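Local structure of ATP-dependent protease subunit HslV (Trypanosoma brucei brucei, 4HNZ) at residues 44-49 and 55-60; 94-97 and 102-105; 148-153 and 167-172. The protein serves as the threonine-type protease subunit of the mitochondrial HslVU complex, hydrolysing proteins that HslU has recognised and unfolded, and thereby regulates levels of the DNA helicase PIF2. All coordinates share one frame; numbering follows the deposited sequence.

Interaction 1. Residues 44-49 and 55-60; sequences IGFAGS and SLMEKL
A single methionine, M57, carries most of this buried contact, bridging two residues of strand 42-48 with the last two atoms of its side chain. Its SD rests on the branch methyl CG2 of I44 at 3.5 Å. Its terminal CE meets F46 at CD2, 3.4 Å away, and the two side chains cross at about a right angle. The chain leaves the helix extended and bends only at its last torsion (chi3 -85°), which turns CE toward the ring at CD2. SD itself stands 5.4 Å from the centroid of the F46 ring, an oblique Met-aromatic contact. The long branch of I44 has CG1 anti to the backbone N (chi1 175°), and its CD1 meets CD2 of L60 tip to tip at 3.7 Å. The side chains that meet are all apolar, and no hydrogen bond joins the segments. The contact seats helix 50-66 on one sheet of the proteasome-type sandwich, with the F46 side chain about 7 Å from that of T1, the probable catalytic residue. Strand and helix segments run roughly antiparallel, at 144°. R36 of strand 35-39 and L95 of strand 93-98 adjoin the contact from the sheet, while L60 also packs on L78 of helix 71-84.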
ATOM      1  N   ILE A  44       7.719 -10.860 -38.060  1.00 25.28           N
ATOM      2  CA  ILE A  44       7.697 -10.287 -36.720  1.00 26.05           C
ATOM      3  C   ILE A  44       6.700 -11.028 -35.823  1.00 23.94           C
ATOM      4  O   ILE A  44       5.691 -11.525 -36.309  1.00 24.89           O
ATOM      5  CB  ILE A  44       7.382  -8.799 -36.750  1.00 28.08           C
ATOM      6  CG1 ILE A  44       7.248  -8.269 -35.335  1.00 30.77           C
ATOM      7  CG2 ILE A  44       6.066  -8.561 -37.410  1.00 31.52           C
ATOM      8  CD1 ILE A  44       7.460  -6.776 -35.293  1.00 35.10           C
ATOM      9  N   GLY A  45       7.105 -11.228 -34.561  1.00 21.10           N
ATOM     10  CA  GLY A  45       6.329 -11.912 -33.607  1.00 19.56           C
ATOM     11  C   GLY A  45       6.135 -11.014 -32.425  1.00 18.45           C
ATOM     12  O   GLY A  45       7.011 -10.250 -32.106  1.00 17.00           O
ATOM     13  N   PHE A  46       4.979 -11.146 -31.756  1.00 17.49           N
ATOM     14  CA  PHE A  46       4.594 -10.220 -30.673  1.00 17.39           C
ATOM     15  C   PHE A  46       4.004 -10.880 -29.433  1.00 16.24           C
ATOM     16  O   PHE A  46       3.322 -11.893 -29.538  1.00 15.57           O
ATOM     17  CB  PHE A  46       3.687  -9.115 -31.171  1.00 18.04           C
ATOM     18  CG  PHE A  46       2.291  -9.566 -31.563  1.00 20.05           C
ATOM     19  CD1 PHE A  46       1.252  -9.641 -30.632  1.00 20.70           C
ATOM     20  CD2 PHE A  46       1.974  -9.841 -32.894  1.00 22.07           C
ATOM     21  CE1 PHE A  46      -0.086  -9.970 -31.013  1.00 21.48           C
ATOM     22  CE2 PHE A  46       0.662 -10.206 -33.252  1.00 22.44           C
ATOM     23  CZ  PHE A  46      -0.358 -10.276 -32.305  1.00 21.51           C
ATOM     24  N   ALA A  47       4.420 -10.384 -28.287  1.00 15.19           N
ATOM     25  CA  ALA A  47       3.704 -10.566 -27.067  1.00 16.42           C
ATOM     26  C   ALA A  47       2.986  -9.265 -26.751  1.00 17.27           C
ATOM     27  O   ALA A  47       3.557  -8.194 -26.973  1.00 18.41           O
ATOM     28  CB  ALA A  47       4.655 -10.911 -25.926  1.00 16.26           C
ATOM     29  N   GLY A  48       1.749  -9.375 -26.302  1.00 17.20           N
ATOM     30  CA  GLY A  48       0.863  -8.232 -26.040  1.00 18.22           C
ATOM     31  C   GLY A  48      -0.455  -8.358 -26.775  1.00 18.31           C
ATOM     32  O   GLY A  48      -0.630  -9.257 -27.602  1.00 19.69           O
ATOM     33  N   SER A  49      -1.330  -7.403 -26.575  1.00 18.25           N
ATOM     34  CA  SER A  49      -2.613  -7.425 -27.222  1.00 19.13           C
ATOM     35  C   SER A  49      -2.538  -7.089 -28.712  1.00 19.84           C
ATOM     36  O   SER A  49      -1.587  -6.416 -29.190  1.00 20.51           O
ATOM     37  CB  SER A  49      -3.534  -6.375 -26.564  1.00 19.81           C
ATOM     38  OG  SER A  49      -3.138  -5.062 -26.921  1.00 18.98           O
ATOM     39  N   SER A  55      -0.191  -1.612 -33.503  1.00 24.76           N
ATOM     40  CA  SER A  55       0.177  -0.227 -33.541  1.00 24.43           C
ATOM     41  C   SER A  55       1.698  -0.130 -33.618  1.00 24.35           C
ATOM     42  O   SER A  55       2.218   0.744 -34.330  1.00 23.66           O
ATOM     43  CB  SER A  55      -0.365   0.510 -32.314  1.00 24.87           C
ATOM     44  OG  SER A  55      -1.780   0.519 -32.274  1.00 24.40           O
ATOM     45  N   LEU A  56       2.414  -0.961 -32.845  1.00 23.46           N
ATOM     46  CA  LEU A  56       3.872  -0.874 -32.844  1.00 23.50           C
ATOM     47  C   LEU A  56       4.473  -1.445 -34.106  1.00 25.23           C
ATOM     48  O   LEU A  56       5.457  -0.911 -34.619  1.00 24.97           O
ATOM     49  CB  LEU A  56       4.470  -1.560 -31.644  1.00 23.17           C
ATOM     50  CG  LEU A  56       4.165  -0.807 -30.361  1.00 23.06           C
ATOM     51  CD1 LEU A  56       4.288  -1.772 -29.195  1.00 22.81           C
ATOM     52  CD2 LEU A  56       5.076   0.384 -30.162  1.00 22.98           C
ATOM     53  N   MET A  57       3.857  -2.487 -34.658  1.00 27.34           N
ATOM     54  CA  MET A  57       4.256  -2.992 -35.969  1.00 30.93           C
ATOM     55  C   MET A  57       4.142  -1.926 -37.055  1.00 31.99           C
ATOM     56  O   MET A  57       5.040  -1.802 -37.885  1.00 29.62           O
ATOM     57  CB  MET A  57       3.479  -4.236 -36.351  1.00 34.90           C
ATOM     58  CG  MET A  57       3.960  -5.390 -35.510  1.00 39.22           C
ATOM     59  SD  MET A  57       3.319  -7.039 -35.835  1.00 48.98           S
ATOM     60  CE  MET A  57       1.779  -7.050 -34.875  1.00 55.47           C
ATOM     61  N   GLU A  58       3.079  -1.142 -37.030  1.00 31.80           N
ATOM     62  CA  GLU A  58       2.927  -0.092 -38.033  1.00 32.70           C
ATOM     63  C   GLU A  58       3.999   0.966 -37.902  1.00 30.92           C
ATOM     64  O   GLU A  58       4.523   1.423 -38.901  1.00 27.39           O
ATOM     65  CB  GLU A  58       1.561   0.525 -37.947  1.00 34.98           C
ATOM     66  CG  GLU A  58       0.504  -0.442 -38.444  1.00 39.16           C
ATOM     67  CD  GLU A  58      -0.914   0.085 -38.269  1.00 46.05           C
ATOM     68  OE1 GLU A  58      -1.103   1.213 -37.725  1.00 46.88           O
ATOM     69  OE2 GLU A  58      -1.845  -0.632 -38.711  1.00 52.77           O
ATOM     70  N   LYS A  59       4.358   1.328 -36.670  1.00 29.22           N
ATOM     71  CA  LYS A  59       5.463   2.272 -36.484  1.00 29.26           C
ATOM     72  C   LYS A  59       6.804   1.661 -36.926  1.00 29.62           C
ATOM     73  O   LYS A  59       7.608   2.357 -37.531  1.00 27.68           O
ATOM     74  CB  LYS A  59       5.571   2.762 -35.056  1.00 28.10           C
ATOM     75  CG  LYS A  59       4.307   3.420 -34.523  1.00 29.12           C
ATOM     76  CD  LYS A  59       3.948   4.757 -35.164  1.00 29.88           C
ATOM     77  CE  LYS A  59       2.576   5.202 -34.642  1.00 30.98           C
ATOM     78  NZ  LYS A  59       2.152   6.519 -35.177  1.00 32.52           N
ATOM     79  N   LEU A  60       7.000   0.359 -36.669  1.00 30.56           N
ATOM     80  CA  LEU A  60       8.194  -0.329 -37.142  1.00 31.24           C
ATOM     81  C   LEU A  60       8.293  -0.322 -38.684  1.00 31.60           C
ATOM     82  O   LEU A  60       9.354  -0.113 -39.239  1.00 31.35           O
ATOM     83  CB  LEU A  60       8.270  -1.751 -36.606  1.00 30.52           C
ATOM     84  CG  LEU A  60       9.527  -2.493 -37.036  1.00 31.42           C
ATOM     85  CD1 LEU A  60      10.788  -1.781 -36.595  1.00 31.97           C
ATOM     86  CD2 LEU A  60       9.514  -3.901 -36.486  1.00 31.37           C
TER

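Interaction 2. Residues 94-97 and 102-105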
ATOM      1  N   SER A  94       6.019  -6.698 -26.584  1.00 17.76           N
ATOM      2  CA  SER A  94       7.390  -6.966 -26.938  1.00 17.53           C
ATOM      3  C   SER A  94       7.371  -7.554 -28.319  1.00 17.10           C
ATOM      4  O   SER A  94       6.393  -8.192 -28.683  1.00 17.38           O
ATOM      5  CB  SER A  94       7.965  -7.975 -25.984  1.00 17.43           C
ATOM      6  OG  SER A  94       8.143  -7.341 -24.755  1.00 19.47           O
ATOM      7  N   LEU A  95       8.450  -7.366 -29.067  1.00 17.30           N
ATOM      8  CA  LEU A  95       8.534  -7.766 -30.506  1.00 16.97           C
ATOM      9  C   LEU A  95       9.789  -8.463 -30.760  1.00 15.73           C
ATOM     10  O   LEU A  95      10.796  -8.133 -30.149  1.00 15.70           O
ATOM     11  CB  LEU A  95       8.541  -6.564 -31.419  1.00 17.38           C
ATOM     12  CG  LEU A  95       7.389  -5.598 -31.262  1.00 18.52           C
ATOM     13  CD1 LEU A  95       7.604  -4.427 -32.193  1.00 19.49           C
ATOM     14  CD2 LEU A  95       6.001  -6.238 -31.514  1.00 18.99           C
ATOM     15  N   ILE A  96       9.727  -9.480 -31.588  1.00 15.50           N
ATOM     16  CA  ILE A  96      10.930 -10.013 -32.218  1.00 15.90           C
ATOM     17  C   ILE A  96      10.774  -9.799 -33.702  1.00 16.43           C
ATOM     18  O   ILE A  96       9.745 -10.164 -34.289  1.00 15.34           O
ATOM     19  CB  ILE A  96      11.109 -11.506 -31.962  1.00 15.69           C
ATOM     20  CG1 ILE A  96      11.432 -11.740 -30.503  1.00 15.02           C
ATOM     21  CG2 ILE A  96      12.278 -12.026 -32.778  1.00 16.44           C
ATOM     22  CD1 ILE A  96      11.606 -13.200 -30.129  1.00 15.31           C
ATOM     23  N   VAL A  97      11.814  -9.222 -34.310  1.00 17.97           N
ATOM     24  CA  VAL A  97      11.845  -8.977 -35.752  1.00 19.34           C
ATOM     25  C   VAL A  97      12.946  -9.834 -36.339  1.00 20.40           C
ATOM     26  O   VAL A  97      14.093  -9.677 -35.937  1.00 19.38           O
ATOM     27  CB  VAL A  97      12.246  -7.530 -36.111  1.00 20.91           C
ATOM     28  CG1 VAL A  97      11.719  -7.151 -37.500  1.00 21.94           C
ATOM     29  CG2 VAL A  97      11.758  -6.556 -35.101  1.00 21.09           C
ATOM     30  N   GLU A 102      19.366 -10.780 -39.765  1.00 37.78           N
ATOM     31  CA  GLU A 102      19.331 -10.157 -38.450  1.00 34.36           C
ATOM     32  C   GLU A 102      18.089 -10.565 -37.682  1.00 29.15           C
ATOM     33  O   GLU A 102      17.004 -10.703 -38.235  1.00 30.36           O
ATOM     34  CB  GLU A 102      19.348  -8.602 -38.560  1.00 38.88           C
ATOM     35  CG  GLU A 102      20.528  -7.961 -39.312  1.00 47.89           C
ATOM     36  CD  GLU A 102      20.256  -6.513 -39.791  1.00 53.81           C
ATOM     37  OE1 GLU A 102      19.712  -6.304 -40.911  1.00 60.07           O
ATOM     38  OE2 GLU A 102      20.620  -5.548 -39.068  1.00 60.78           O
ATOM     39  N   THR A 103      18.251 -10.708 -36.371  1.00 25.08           N
ATOM     40  CA  THR A 103      17.144 -10.805 -35.445  1.00 22.94           C
ATOM     41  C   THR A 103      17.300  -9.787 -34.315  1.00 21.26           C
ATOM     42  O   THR A 103      18.348  -9.712 -33.662  1.00 19.65           O
ATOM     43  CB  THR A 103      17.079 -12.223 -34.800  1.00 23.00           C
ATOM     44  OG1 THR A 103      17.081 -13.236 -35.819  1.00 25.18           O
ATOM     45  CG2 THR A 103      15.854 -12.370 -33.997  1.00 22.05           C
ATOM     46  N   LEU A 104      16.221  -9.085 -34.017  1.00 20.88           N
ATOM     47  CA  LEU A 104      16.174  -8.164 -32.899  1.00 20.87           C
ATOM     48  C   LEU A 104      14.949  -8.366 -32.048  1.00 19.45           C
ATOM     49  O   LEU A 104      13.851  -8.541 -32.533  1.00 20.93           O
ATOM     50  CB  LEU A 104      16.113  -6.707 -33.371  1.00 21.97           C
ATOM     51  CG  LEU A 104      17.351  -6.370 -34.132  1.00 23.44           C
ATOM     52  CD1 LEU A 104      16.985  -6.153 -35.573  1.00 25.54           C
ATOM     53  CD2 LEU A 104      18.027  -5.134 -33.551  1.00 24.59           C
ATOM     54  N   GLU A 105      15.157  -8.159 -30.775  1.00 18.96           N
ATOM     55  CA  GLU A 105      14.115  -8.118 -29.838  1.00 19.35           C
ATOM     56  C   GLU A 105      14.015  -6.674 -29.316  1.00 18.19           C
ATOM     57  O   GLU A 105      15.010  -6.032 -28.965  1.00 16.26           O
ATOM     58  CB  GLU A 105      14.436  -9.115 -28.711  1.00 19.68           C
ATOM     59  CG  GLU A 105      13.748  -8.846 -27.391  1.00 21.21           C
ATOM     60  CD  GLU A 105      14.254  -9.767 -26.254  1.00 23.69           C
ATOM     61  OE1 GLU A 105      15.043 -10.724 -26.547  1.00 21.43           O
ATOM     62  OE2 GLU A 105      13.827  -9.520 -25.073  1.00 22.61           O
TER
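V97 and L104 face each other as a hydrogen-bonded antiparallel pair, each giving its N-H to the other's carbonyl. V97 N lies 2.8 Å from L104 O, and L104 N lies 2.9 Å from V97 O. Both bonds are close to straight. Longer, weaker CA-H...O contacts flank them: the CA of T103 approaches V97 O, the CA of I96 approaches L104 O, and the CA of E105 comes to 3.3 Å from L95 O. Each of the two bonded carbonyls thus receives an N-H and a CA-H from the opposite strand.

I96 and E105 form the next, non-hydrogen-bonded pair, with CA atoms 4.4 Å apart. I96 CG2, anti to its own backbone N, touches T103 CG2 at 3.8 Å, the two side chains set at a slant. With OG1 of T103 beside the backbone N (chi1 -53°), the other branch, CG2, is left anti to that N and meets this methyl, while OG1 is hydrogen-bonded to NH1 of R7. On the face of V97 and L104, both side chains pack on L71 of helix 71-84; on the other, I96 and E105 meet V121 of strand 120-123. E102, just before the strand, bonds through OE2 to T72.

The two strands, 174° apart in direction, are the arms of a beta hairpin within an antiparallel sheet, with helices on one face and a second sheet on the other, as in the four-layered alpha-beta-beta-alpha sandwich of Ntn hydrolases and proteasome subunits.

Interaction 3. Residues 148-153 and 167-172; sequences IARKAM and WDVEVL
Helix 145-159 covers the outer face of a beta sheet in this proteasome-type fold, and here it meets strand 167-172, the two segments running nearly antiparallel at 159°. W167, at the start of the segment, is the centre of the contact, and its indole reaches across to the helix. M153 lies over one face of the ring: its CB is 3.9 Å from the centroid of the six-membered ring, over its centre, a CH-pi contact. The rest of M153 folds back along the indole, because the chain turns at both chi2 (-69°) and chi3. Its CE therefore comes to 3.6 Å from W167 CD1, on the five-membered ring. The sulfur stands above that same ring, 5.2 Å from its centroid, as a more distant Met-aromatic contact. The methionine chain and the indole run alongside one another with opposite sense. The far end of the indole touches the helix backbone, with CH2 3.8 Å from R150 O.

R150 crosses V169 at about a right angle. NH1 lies 3.5 Å from the CG2 methyl of V169, and NH2 lies 4.1 Å from W167 CE3, the guanidinium and indole planes being 42° apart. An extended chain from CG to NE carries the group this far, and a salt bridge from NE to E146 holds it from within the same helix.

No hydrogen bond crosses between the segments. The indole N-H is taken by the carbonyl of N164, which would fix the ring's rotation. M153 O accepts a bond from T157, a magnesium ligand. The contact is thus held by dispersion over the indole and by van der Waals contact of the guanidinium with V169 and the indole, while the indole N-H and R150 NE are engaged by N164 and E146.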
ATOM      1  N   ILE A 148      15.091 -27.690 -33.355  1.00 22.32           N
ATOM      2  CA  ILE A 148      15.405 -27.079 -32.087  1.00 20.06           C
ATOM      3  C   ILE A 148      14.228 -26.263 -31.584  1.00 18.89           C
ATOM      4  O   ILE A 148      13.797 -26.421 -30.430  1.00 17.36           O
ATOM      5  CB  ILE A 148      16.623 -26.183 -32.198  1.00 19.73           C
ATOM      6  CG1 ILE A 148      17.858 -27.009 -32.433  1.00 20.51           C
ATOM      7  CG2 ILE A 148      16.840 -25.395 -30.933  1.00 18.85           C
ATOM      8  CD1 ILE A 148      19.028 -26.199 -32.921  1.00 20.92           C
ATOM      9  N   ALA A 149      13.690 -25.412 -32.452  1.00 19.12           N
ATOM     10  CA  ALA A 149      12.594 -24.538 -32.088  1.00 18.74           C
ATOM     11  C   ALA A 149      11.349 -25.296 -31.645  1.00 19.01           C
ATOM     12  O   ALA A 149      10.745 -24.928 -30.641  1.00 19.55           O
ATOM     13  CB  ALA A 149      12.250 -23.580 -33.223  1.00 18.67           C
ATOM     14  N   ARG A 150      10.986 -26.352 -32.341  1.00 20.52           N
ATOM     15  CA  ARG A 150       9.782 -27.132 -31.982  1.00 22.58           C
ATOM     16  C   ARG A 150       9.907 -27.802 -30.656  1.00 22.09           C
ATOM     17  O   ARG A 150       8.992 -27.819 -29.863  1.00 21.00           O
ATOM     18  CB  ARG A 150       9.483 -28.203 -33.026  1.00 25.64           C
ATOM     19  CG  ARG A 150       8.882 -27.617 -34.292  1.00 29.09           C
ATOM     20  CD  ARG A 150       8.561 -28.675 -35.365  1.00 32.22           C
ATOM     21  NE  ARG A 150       7.967 -28.036 -36.542  1.00 36.98           N
ATOM     22  CZ  ARG A 150       6.742 -27.482 -36.587  1.00 39.36           C
ATOM     23  NH1 ARG A 150       6.311 -26.930 -37.706  1.00 40.32           N
ATOM     24  NH2 ARG A 150       5.930 -27.503 -35.534  1.00 39.48           N
ATOM     25  N   LYS A 151      11.070 -28.365 -30.412  1.00 22.86           N
ATOM     26  CA  LYS A 151      11.323 -29.023 -29.159  1.00 23.47           C
ATOM     27  C   LYS A 151      11.289 -27.986 -28.013  1.00 21.30           C
ATOM     28  O   LYS A 151      10.751 -28.247 -26.944  1.00 19.66           O
ATOM     29  CB  LYS A 151      12.687 -29.707 -29.250  1.00 26.79           C
ATOM     30  CG  LYS A 151      12.702 -31.199 -28.977  1.00 30.98           C
ATOM     31  CD  LYS A 151      12.957 -31.473 -27.504  1.00 32.30           C
ATOM     32  CE  LYS A 151      13.266 -32.945 -27.240  1.00 34.32           C
ATOM     33  NZ  LYS A 151      14.726 -33.251 -27.505  1.00 36.78           N
ATOM     34  N   ALA A 152      11.932 -26.841 -28.235  1.00 20.06           N
ATOM     35  CA  ALA A 152      12.018 -25.826 -27.234  1.00 18.87           C
ATOM     36  C   ALA A 152      10.648 -25.252 -26.922  1.00 17.60           C
ATOM     37  O   ALA A 152      10.335 -25.034 -25.771  1.00 16.58           O
ATOM     38  CB  ALA A 152      12.975 -24.759 -27.643  1.00 19.10           C
ATOM     39  N   MET A 153       9.810 -25.106 -27.927  1.00 18.22           N
ATOM     40  CA  MET A 153       8.438 -24.675 -27.698  1.00 18.41           C
ATOM     41  C   MET A 153       7.601 -25.672 -26.953  1.00 18.03           C
ATOM     42  O   MET A 153       6.744 -25.265 -26.147  1.00 18.24           O
ATOM     43  CB  MET A 153       7.717 -24.358 -29.005  1.00 19.31           C
ATOM     44  CG  MET A 153       8.239 -23.173 -29.760  1.00 20.39           C
ATOM     45  SD  MET A 153       7.935 -21.578 -28.967  1.00 23.14           S
ATOM     46  CE  MET A 153       6.187 -21.352 -29.299  1.00 22.26           C
ATOM     47  N   TRP A 167       1.300 -23.888 -32.401  1.00 22.45           N
ATOM     48  CA  TRP A 167       2.356 -22.926 -32.787  1.00 21.64           C
ATOM     49  C   TRP A 167       2.244 -22.533 -34.244  1.00 23.29           C
ATOM     50  O   TRP A 167       1.937 -23.344 -35.081  1.00 25.24           O
ATOM     51  CB  TRP A 167       3.752 -23.493 -32.526  1.00 20.54           C
ATOM     52  CG  TRP A 167       3.880 -24.110 -31.210  1.00 20.54           C
ATOM     53  CD1 TRP A 167       3.450 -23.596 -30.017  1.00 20.36           C
ATOM     54  CD2 TRP A 167       4.413 -25.391 -30.920  1.00 20.23           C
ATOM     55  NE1 TRP A 167       3.630 -24.519 -29.012  1.00 20.65           N
ATOM     56  CE2 TRP A 167       4.235 -25.625 -29.547  1.00 20.38           C
ATOM     57  CE3 TRP A 167       4.998 -26.371 -31.684  1.00 21.07           C
ATOM     58  CZ2 TRP A 167       4.668 -26.791 -28.920  1.00 19.99           C
ATOM     59  CZ3 TRP A 167       5.384 -27.560 -31.058  1.00 21.04           C
ATOM     60  CH2 TRP A 167       5.199 -27.758 -29.702  1.00 20.39           C
ATOM     61  N   ASP A 168       2.520 -21.294 -34.547  1.00 23.93           N
ATOM     62  CA  ASP A 168       2.748 -20.864 -35.914  1.00 25.18           C
ATOM     63  C   ASP A 168       4.251 -20.795 -36.152  1.00 24.92           C
ATOM     64  O   ASP A 168       5.026 -20.485 -35.239  1.00 22.18           O
ATOM     65  CB  ASP A 168       2.106 -19.504 -36.122  1.00 26.31           C
ATOM     66  CG  ASP A 168       0.585 -19.593 -36.152  1.00 28.49           C
ATOM     67  OD1 ASP A 168       0.084 -20.256 -37.077  1.00 31.79           O
ATOM     68  OD2 ASP A 168      -0.106 -19.007 -35.275  1.00 29.21           O
ATOM     69  N   VAL A 169       4.643 -21.081 -37.382  1.00 26.97           N
ATOM     70  CA  VAL A 169       6.031 -21.127 -37.769  1.00 28.17           C
ATOM     71  C   VAL A 169       6.264 -20.249 -39.002  1.00 30.35           C
ATOM     72  O   VAL A 169       5.531 -20.327 -39.983  1.00 31.92           O
ATOM     73  CB  VAL A 169       6.435 -22.546 -38.134  1.00 30.24           C
ATOM     74  CG1 VAL A 169       7.911 -22.593 -38.441  1.00 31.19           C
ATOM     75  CG2 VAL A 169       6.117 -23.507 -36.990  1.00 31.40           C
ATOM     76  N   GLU A 170       7.295 -19.422 -38.956  1.00 29.79           N
ATOM     77  CA  GLU A 170       7.830 -18.811 -40.144  1.00 29.96           C
ATOM     78  C   GLU A 170       9.286 -19.234 -40.304  1.00 30.45           C
ATOM     79  O   GLU A 170      10.040 -19.308 -39.331  1.00 28.50           O
ATOM     80  CB  GLU A 170       7.736 -17.286 -40.045  1.00 30.10           C
ATOM     81  CG  GLU A 170       6.326 -16.736 -40.180  1.00 32.57           C
ATOM     82  CD  GLU A 170       5.745 -16.835 -41.593  1.00 33.83           C
ATOM     83  OE1 GLU A 170       4.534 -16.551 -41.727  1.00 38.98           O
ATOM     84  OE2 GLU A 170       6.458 -17.163 -42.568  1.00 34.19           O
ATOM     85  N   VAL A 171       9.716 -19.344 -41.561  1.00 33.38           N
ATOM     86  CA  VAL A 171      11.079 -19.716 -41.912  1.00 35.05           C
ATOM     87  C   VAL A 171      11.687 -18.688 -42.890  1.00 38.10           C
ATOM     88  O   VAL A 171      10.999 -18.139 -43.734  1.00 45.45           O
ATOM     89  CB  VAL A 171      11.055 -21.131 -42.521  1.00 34.56           C
ATOM     90  CG1 VAL A 171      12.459 -21.650 -42.717  1.00 34.74           C
ATOM     91  CG2 VAL A 171      10.297 -22.073 -41.617  1.00 34.29           C
ATOM     92  N   LEU A 172      12.971 -18.388 -42.768  1.00 41.38           N
ATOM     93  CA  LEU A 172      13.701 -17.557 -43.762  1.00 43.07           C
ATOM     94  C   LEU A 172      15.105 -18.121 -44.040  1.00 45.09           C
ATOM     95  O   LEU A 172      15.643 -18.805 -43.169  1.00 46.34           O
ATOM     96  CB  LEU A 172      13.825 -16.138 -43.232  1.00 44.00           C
ATOM     97  CG  LEU A 172      12.532 -15.358 -42.980  1.00 43.66           C
ATOM     98  CD1 LEU A 172      12.847 -14.115 -42.177  1.00 42.95           C
ATOM     99  CD2 LEU A 172      11.904 -14.968 -44.318  1.00 45.51           C
TER

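Following the chain, interaction 1 closes first, joining strand 42-48 to helix 50-66 across a short helical connection. Interaction 2 comes next, closing the tight turn between strands 93-98 and 103-107, and interaction 3 closes the longer excursion from helix 145-159 to strand 167-172. The three follow one another in series, with none nested or crossed. Interactions 1 and 2 touch: strands 42-48 and 93-98 are neighbours in one sheet, where G45 N and I96 O are probably hydrogen-bonded at 2.9 Å. Interaction 3 stands apart, its centre about 19 Å from that of interaction 1 and on the opposite side of the chain's centre, tying a helix to the other sheet.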